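Local atomic coordinates of pyruvate kinase (Pyrobaculum aerophilum, PDB entry 3QTG), a protein that catalyses the last step of glycolysis, the interconversion of phosphoenolpyruvate and ADP with pyruvate and ATP, as a homotetramer that depends on a divalent metal ion. Residues V20-P25 against E324-K329; D43-N48 against L75-D80; S247-V252 against G281-V286. All blocks are in the same frame, centred on the assembly; numbering follows the deposited sequence.

Contact 1 of 3, residues V20-P25 against E324-K329; sequences VATLGP and ETASGK
Gly-24, in the chain that follows strand residues Ala-21 and Thr-22, runs close by the last turn of the helix that ends at Ala-326, with 4.0 Å between Gly-24 CA and Ala-326 CA. A CA-H...O contact of 3.3 Å joins Gly-24 CA to Ala-326 O. A beta carbon at Gly-24 would collide with that oxygen, which is consistent with glycine at this N-cap position. Pro-25 opens the next helix and lays its CD 3.2 Å from Ala-326 O; its nitrogen has no hydrogen to give. The main polar link is the hydroxyl of Thr-325, which donates to Thr-22 O in the carbonyl plane, on a lone pair, with OG1 2.7 Å from O. A chi1 of 64° sets this OG1 between its own backbone N and carbonyl carbon and brings it to the strand. The contact lies at the closing seam of the TIM barrel, where the short helix after the eighth strand, 318-321, packs on the end of the first. Beside the hydroxyl, Thr-325 CG2 packs 4.1 Å from Ala-21 CB. Thr-22 lets its methyl CG2 meet Ala-326 CB at 3.8 Å, while its OG1 is hydrogen-bonded to Arg-46 NE and Leu-321 O.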
loop_
_atom_site.group_PDB
_atom_site.type_symbol
_atom_site.label_atom_id
_atom_site.label_comp_id
_atom_site.label_asym_id
_atom_site.label_seq_id
_atom_site.Cartn_x
_atom_site.Cartn_y
_atom_site.Cartn_z
ATOM N N VAL A 20 14.084 27.534 20.375
ATOM C CA VAL A 20 15.407 28.083 20.644
ATOM C C VAL A 20 15.385 29.618 20.510
ATOM O O VAL A 20 14.847 30.148 19.539
ATOM C CB VAL A 20 16.490 27.455 19.706
ATOM C CG1 VAL A 20 17.798 28.269 19.717
ATOM C CG2 VAL A 20 16.743 26.015 20.098
ATOM N N ALA A 21 15.942 30.313 21.500
ATOM C CA ALA A 21 16.080 31.783 21.446
ATOM C C ALA A 21 17.534 32.199 21.510
ATOM O O ALA A 21 18.331 31.551 22.179
ATOM C CB ALA A 21 15.311 32.451 22.561
ATOM N N THR A 22 17.871 33.269 20.788
ATOM C CA THR A 22 19.195 33.862 20.855
ATOM C C THR A 22 19.284 34.907 21.969
ATOM O O THR A 22 18.408 35.754 22.122
ATOM C CB THR A 22 19.598 34.506 19.522
ATOM O OG1 THR A 22 19.635 33.493 18.503
ATOM C CG2 THR A 22 20.975 35.190 19.633
ATOM N N LEU A 23 20.367 34.836 22.737
ATOM C CA LEU A 23 20.597 35.774 23.823
ATOM C C LEU A 23 21.402 36.959 23.324
ATOM O O LEU A 23 22.378 36.793 22.588
ATOM C CB LEU A 23 21.341 35.090 24.966
ATOM C CG LEU A 23 20.678 33.899 25.655
ATOM C CD1 LEU A 23 21.617 33.407 26.749
ATOM C CD2 LEU A 23 19.286 34.237 26.235
ATOM N N GLY A 24 20.993 38.154 23.733
ATOM C CA GLY A 24 21.684 39.377 23.327
ATOM C C GLY A 24 21.474 40.469 24.353
ATOM O O GLY A 24 21.087 40.169 25.488
ATOM N N PRO A 25 21.722 41.742 23.964
ATOM C CA PRO A 25 21.479 42.874 24.862
ATOM C C PRO A 25 20.040 42.963 25.367
ATOM O O PRO A 25 19.835 43.335 26.519
ATOM C CB PRO A 25 21.822 44.091 23.996
ATOM C CG PRO A 25 22.797 43.557 22.974
ATOM C CD PRO A 25 22.281 42.185 22.670
ATOM N N GLU A 324 14.845 38.729 16.894
ATOM C CA GLU A 324 13.572 38.851 17.610
ATOM C C GLU A 324 13.763 38.854 19.117
ATOM O O GLU A 324 12.980 39.464 19.851
ATOM C CB GLU A 324 12.626 37.676 17.263
ATOM C CG GLU A 324 12.270 37.513 15.800
ATOM C CD GLU A 324 13.140 36.511 15.054
ATOM O OE1 GLU A 324 14.348 36.394 15.366
ATOM O OE2 GLU A 324 12.617 35.841 14.133
ATOM N N THR A 325 14.780 38.137 19.579
ATOM C CA THR A 325 15.074 38.050 21.007
ATOM C C THR A 325 16.415 38.703 21.377
ATOM O O THR A 325 16.568 39.222 22.480
ATOM C CB THR A 325 15.023 36.577 21.519
ATOM O OG1 THR A 325 16.047 35.802 20.885
ATOM C CG2 THR A 325 13.637 35.937 21.248
ATOM N N ALA A 326 17.370 38.686 20.448
ATOM C CA ALA A 326 18.715 39.184 20.709
ATOM C C ALA A 326 18.744 40.711 20.888
ATOM O O ALA A 326 19.330 41.215 21.849
ATOM C CB ALA A 326 19.679 38.754 19.604
ATOM N N SER A 327 18.087 41.430 19.978
ATOM C CA SER A 327 18.228 42.885 19.881
ATOM C C SER A 327 16.900 43.633 19.793
ATOM O O SER A 327 16.877 44.863 19.850
ATOM C CB SER A 327 19.110 43.236 18.676
ATOM O OG SER A 327 18.635 42.612 17.493
ATOM N N GLY A 328 15.806 42.884 19.670
ATOM C CA GLY A 328 14.468 43.442 19.544
ATOM C C GLY A 328 13.854 43.991 20.820
ATOM O O GLY A 328 14.379 43.817 21.921
ATOM N N LYS A 329 12.715 44.647 20.664
ATOM C CA LYS A 329 12.107 45.402 21.738
ATOM C C LYS A 329 11.208 44.544 22.623
ATOM O O LYS A 329 10.864 44.945 23.749
ATOM C CB LYS A 329 11.341 46.597 21.145
ATOM C CG LYS A 329 10.804 47.574 22.178
ATOM C CD LYS A 329 10.656 48.982 21.607
ATOM C CE LYS A 329 9.557 49.757 22.335
ATOM N NZ LYS A 329 9.334 49.249 23.727
#

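Contact 2 of 3, residues D43-N48 against L75-D80; sequences DGVRIN and LAVIVD
Strands 44-48 and 76-80 belong to a beta-alpha-beta unit of the TIM barrel, joined through helix 54-71, and pair in parallel, Val-45 with Val-77 and Arg-46 with Ile-78. Val-45 N donates to Ala-76 O at 2.8 Å, and Val-45 O receives Ile-78 N; Ile-47 repeats the pattern with Ile-78 O and Asp-80 N. Gly-44 passes Ala-76 O so closely that a beta carbon would be tight. Val-45 CG2 meets Val-77 CG2 at 4.0 Å on the face packed against helix 54-71, to which beta-branched valines, suited to extended backbone, present methyls. On the other face, Arg-46 lays CG across Ile-78 CG2 (4.0 Å), then bends at chi3 (65°), turning the guanidinium to Asp-80. NH1 forms a salt bridge with Asp-80 OD2, 2.6 Å away, through a bent N-H...O bond (141°); OD2 lies near the guanidinium plane but is met from above the carboxylate, the planes 79° apart. A leucine at Arg-46 would probably leave Asp-80 OD2 without its charged mate and the carboxylate freer to turn. As in related pyruvate kinases, Arg-46 probably binds substrate and Asp-80 potassium; with Asp-80 OD1 salt-bridged to Lys-230, one carboxylate probably helps hold two active-site side chains.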
loop_
_atom_site.group_PDB
_atom_site.type_symbol
_atom_site.label_atom_id
_atom_site.label_comp_id
_atom_site.label_asym_id
_atom_site.label_seq_id
_atom_site.Cartn_x
_atom_site.Cartn_y
_atom_site.Cartn_z
ATOM N N ASP A 43 13.566 25.911 25.031
ATOM C CA ASP A 43 14.156 24.597 25.255
ATOM C C ASP A 43 15.659 24.655 25.089
ATOM O O ASP A 43 16.370 23.709 25.434
ATOM C CB ASP A 43 13.549 23.556 24.303
ATOM C CG ASP A 43 12.032 23.478 24.418
ATOM O OD1 ASP A 43 11.509 22.990 25.445
ATOM O OD2 ASP A 43 11.344 23.914 23.487
ATOM N N GLY A 44 16.134 25.767 24.536
ATOM C CA GLY A 44 17.551 25.976 24.294
ATOM C C GLY A 44 17.855 27.419 23.985
ATOM O O GLY A 44 16.960 28.196 23.670
ATOM N N VAL A 45 19.127 27.781 24.077
ATOM C CA VAL A 45 19.547 29.160 23.853
ATOM C C VAL A 45 20.705 29.147 22.889
ATOM O O VAL A 45 21.503 28.204 22.888
ATOM C CB VAL A 45 19.955 29.944 25.177
ATOM C CG1 VAL A 45 18.809 29.970 26.195
ATOM C CG2 VAL A 45 21.221 29.378 25.792
ATOM N N ARG A 46 20.777 30.187 22.065
ATOM C CA ARG A 46 21.866 30.371 21.130
ATOM C C ARG A 46 22.708 31.597 21.555
ATOM O O ARG A 46 22.175 32.595 22.039
ATOM C CB ARG A 46 21.331 30.533 19.690
ATOM C CG ARG A 46 22.424 30.365 18.604
ATOM C CD ARG A 46 21.971 30.619 17.149
ATOM N NE ARG A 46 21.600 31.998 16.958
ATOM C CZ ARG A 46 22.203 32.900 16.186
ATOM N NH1 ARG A 46 23.261 32.638 15.426
ATOM N NH2 ARG A 46 21.700 34.107 16.168
ATOM N N ILE A 47 24.019 31.500 21.387
ATOM C CA ILE A 47 24.903 32.642 21.598
ATOM C C ILE A 47 25.739 32.786 20.340
ATOM O O ILE A 47 26.386 31.828 19.902
ATOM C CB ILE A 47 25.770 32.500 22.900
ATOM C CG1 ILE A 47 24.866 32.508 24.148
ATOM C CG2 ILE A 47 26.806 33.622 22.997
ATOM C CD1 ILE A 47 25.453 31.803 25.356
ATOM N N ASN A 48 25.658 33.964 19.729
ATOM C CA ASN A 48 26.328 34.249 18.474
ATOM C C ASN A 48 27.716 34.809 18.770
ATOM O O ASN A 48 27.844 35.889 19.351
ATOM C CB ASN A 48 25.488 35.256 17.689
ATOM C CG ASN A 48 25.982 35.479 16.268
ATOM O OD1 ASN A 48 26.962 34.880 15.810
ATOM N ND2 ASN A 48 25.291 36.351 15.559
ATOM N N LEU A 75 18.604 22.624 29.572
ATOM C CA LEU A 75 18.487 23.501 28.419
ATOM C C LEU A 75 19.723 23.306 27.591
ATOM O O LEU A 75 20.808 23.140 28.131
ATOM C CB LEU A 75 18.359 24.972 28.846
ATOM C CG LEU A 75 17.080 25.445 29.552
ATOM C CD1 LEU A 75 17.188 26.930 29.894
ATOM C CD2 LEU A 75 15.802 25.181 28.744
ATOM N N ALA A 76 19.560 23.294 26.281
ATOM C CA ALA A 76 20.696 23.239 25.371
ATOM C C ALA A 76 21.315 24.623 25.236
ATOM O O ALA A 76 20.597 25.622 25.075
ATOM C CB ALA A 76 20.269 22.722 23.996
ATOM N N VAL A 77 22.644 24.667 25.283
ATOM C CA VAL A 77 23.397 25.863 24.911
ATOM C C VAL A 77 24.070 25.639 23.572
ATOM O O VAL A 77 24.858 24.700 23.401
ATOM C CB VAL A 77 24.452 26.248 25.993
ATOM C CG1 VAL A 77 25.372 27.371 25.496
ATOM C CG2 VAL A 77 23.759 26.655 27.263
ATOM N N ILE A 78 23.751 26.528 22.630
ATOM C CA ILE A 78 24.305 26.542 21.293
ATOM C C ILE A 78 25.218 27.782 21.125
ATOM O O ILE A 78 24.830 28.917 21.431
ATOM C CB ILE A 78 23.160 26.609 20.245
ATOM C CG1 ILE A 78 22.147 25.476 20.469
ATOM C CG2 ILE A 78 23.717 26.603 18.811
ATOM C CD1 ILE A 78 20.715 25.809 20.043
ATOM N N VAL A 79 26.430 27.575 20.636
ATOM C CA VAL A 79 27.243 28.720 20.251
ATOM C C VAL A 79 27.355 28.701 18.736
ATOM O O VAL A 79 27.619 27.665 18.144
ATOM C CB VAL A 79 28.640 28.780 20.973
ATOM C CG1 VAL A 79 28.467 28.865 22.513
ATOM C CG2 VAL A 79 29.532 27.591 20.583
ATOM N N ASP A 80 27.140 29.858 18.126
ATOM C CA ASP A 80 27.170 29.980 16.678
ATOM C C ASP A 80 28.449 30.690 16.214
ATOM O O ASP A 80 28.694 31.849 16.551
ATOM C CB ASP A 80 25.907 30.700 16.194
ATOM C CG ASP A 80 25.628 30.463 14.725
ATOM O OD1 ASP A 80 26.599 30.167 13.985
ATOM O OD2 ASP A 80 24.439 30.554 14.300
#

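Contact 3 of 3, residues S247-V252 against G281-V286; sequences SDYVVV and GKPIAV
Tyr-249 and Pro-283 meet through a CH-pi contact: Pro-283 CB stands over one face of the phenol ring, 3.6 Å from its centroid and offset toward the rim. With CG anti to the backbone N (chi1 -152°), the ring reaches across to the neighbouring strand, and its CE2 edge meets Ala-285 CB at 3.6 Å, where a small methyl fits beside the ring. The phenol OH is hydrogen-bonded to Ser-318 OG and Ile-414 O, which fixes the far end of the ring. On the opposite face of the sheet, a chi2 of 84° turns Ile-284 CD1 so that it touches both valines of the neighbouring strand, 3.9 Å from Val-250 CG1 and from Val-252 CG2. Val-286 CG2 continues this row against Val-252 CB (4.0 Å), while helix 266-279 packs on Val-250, Val-252 and Ile-284. Lys-282 reaches across with NZ to Ser-247 O in a weak hydrogen bond of 3.1 Å. The backbones pair in parallel, Val-250 N donating to Pro-283 O and Val-252 N to Ala-285 O. Neighbouring parallel strands with apolar branches packed against a connecting helix are characteristic of the TIM barrel, here its sixth and seventh strands.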
loop_
_atom_site.group_PDB
_atom_site.type_symbol
_atom_site.label_atom_id
_atom_site.label_comp_id
_atom_site.label_asym_id
_atom_site.label_seq_id
_atom_site.Cartn_x
_atom_site.Cartn_y
_atom_site.Cartn_z
ATOM N N SER A 247 26.742 15.738 9.310
ATOM C CA SER A 247 26.319 16.654 10.387
ATOM C C SER A 247 25.821 15.911 11.640
ATOM O O SER A 247 25.498 14.733 11.568
ATOM C CB SER A 247 25.167 17.530 9.889
ATOM O OG SER A 247 25.511 18.203 8.693
ATOM N N ASP A 248 25.758 16.596 12.781
ATOM C CA ASP A 248 25.029 16.059 13.925
ATOM C C ASP A 248 23.631 16.678 13.958
ATOM O O ASP A 248 22.726 16.119 14.542
ATOM C CB ASP A 248 25.763 16.321 15.249
ATOM C CG ASP A 248 27.170 15.721 15.266
ATOM O OD1 ASP A 248 27.415 14.733 14.540
ATOM O OD2 ASP A 248 28.036 16.242 15.989
ATOM N N TYR A 249 23.486 17.839 13.321
ATOM C CA TYR A 249 22.272 18.647 13.368
ATOM C C TYR A 249 22.349 19.567 12.151
ATOM O O TYR A 249 23.425 20.075 11.833
ATOM C CB TYR A 249 22.262 19.475 14.647
ATOM C CG TYR A 249 20.891 19.827 15.186
ATOM C CD1 TYR A 249 20.436 19.266 16.389
ATOM C CD2 TYR A 249 20.044 20.722 14.514
ATOM C CE1 TYR A 249 19.171 19.564 16.903
ATOM C CE2 TYR A 249 18.764 21.035 15.039
ATOM C CZ TYR A 249 18.350 20.448 16.225
ATOM O OH TYR A 249 17.122 20.743 16.763
ATOM N N VAL A 250 21.225 19.760 11.466
ATOM C CA VAL A 250 21.174 20.595 10.275
ATOM C C VAL A 250 20.339 21.820 10.599
ATOM O O VAL A 250 19.378 21.724 11.363
ATOM C CB VAL A 250 20.595 19.839 9.024
ATOM C CG1 VAL A 250 20.567 20.759 7.781
ATOM C CG2 VAL A 250 21.404 18.554 8.726
ATOM N N VAL A 251 20.740 22.972 10.051
ATOM C CA VAL A 251 20.069 24.264 10.265
ATOM C C VAL A 251 19.808 24.969 8.926
ATOM O O VAL A 251 20.743 25.197 8.152
ATOM C CB VAL A 251 20.913 25.178 11.187
ATOM C CG1 VAL A 251 20.122 26.417 11.626
ATOM C CG2 VAL A 251 21.384 24.413 12.417
ATOM N N VAL A 252 18.539 25.265 8.635
ATOM C CA VAL A 252 18.172 26.135 7.516
ATOM C C VAL A 252 18.321 27.600 7.987
ATOM O O VAL A 252 17.538 28.096 8.807
ATOM C CB VAL A 252 16.712 25.871 6.997
ATOM C CG1 VAL A 252 16.349 26.798 5.812
ATOM C CG2 VAL A 252 16.521 24.423 6.609
ATOM N N GLY A 281 17.745 11.028 8.940
ATOM C CA GLY A 281 17.631 10.911 10.404
ATOM C C GLY A 281 18.506 11.890 11.146
ATOM O O GLY A 281 19.001 11.586 12.232
ATOM N N LYS A 282 18.718 13.066 10.550
ATOM C CA LYS A 282 19.429 14.153 11.234
ATOM C C LYS A 282 18.429 15.135 11.816
ATOM O O LYS A 282 17.518 15.544 11.122
ATOM C CB LYS A 282 20.353 14.894 10.263
ATOM C CG LYS A 282 21.497 14.068 9.688
ATOM C CD LYS A 282 22.327 13.431 10.767
ATOM C CE LYS A 282 23.509 12.665 10.167
ATOM N NZ LYS A 282 24.227 11.916 11.222
ATOM N N PRO A 283 18.610 15.533 13.084
ATOM C CA PRO A 283 17.743 16.585 13.588
ATOM C C PRO A 283 17.881 17.863 12.720
ATOM O O PRO A 283 18.969 18.139 12.191
ATOM C CB PRO A 283 18.274 16.834 15.011
ATOM C CG PRO A 283 19.042 15.598 15.366
ATOM C CD PRO A 283 19.622 15.117 14.075
ATOM N N ILE A 284 16.781 18.600 12.559
ATOM C CA ILE A 284 16.700 19.723 11.624
ATOM C C ILE A 284 16.092 20.963 12.316
ATOM O O ILE A 284 15.079 20.877 13.016
ATOM C CB ILE A 284 15.912 19.331 10.323
ATOM C CG1 ILE A 284 15.588 20.541 9.433
ATOM C CG2 ILE A 284 14.646 18.498 10.640
ATOM C CD1 ILE A 284 16.722 20.956 8.489
ATOM N N ALA A 285 16.734 22.108 12.125
ATOM C CA ALA A 285 16.217 23.382 12.612
ATOM C C ALA A 285 15.948 24.349 11.465
ATOM O O ALA A 285 16.546 24.259 10.391
ATOM C CB ALA A 285 17.210 24.010 13.615
ATOM N N VAL A 286 15.001 25.250 11.688
ATOM C CA VAL A 286 14.841 26.415 10.827
ATOM C C VAL A 286 15.110 27.659 11.686
ATOM O O VAL A 286 14.529 27.815 12.760
ATOM C CB VAL A 286 13.471 26.453 10.115
ATOM C CG1 VAL A 286 13.297 27.754 9.347
ATOM C CG2 VAL A 286 13.332 25.257 9.122
#

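In the fold
From the N terminus, the chain lays down strand 18-22, whose later residues and the chain that follows form the first half of contact 1; its other half comes almost 300 residues later. Contact 2 closes early, once helix 54-71 has carried the chain from the second strand to the third. Contact 3 closes later, after helix 266-279 bridges the sixth strand and the seventh. Contacts 2 and 3 therefore follow in series, both within the long span that contact 1 closes; none cross. Contact 1 ties the helix after the eighth strand to the first, and contact 2 touches it directly, Ala-21 O probably hydrogen-bonded to Arg-46 N. Contact 3 touches neither, its nearest atoms about 6 Å from contact 1 and 7 Å from contact 2.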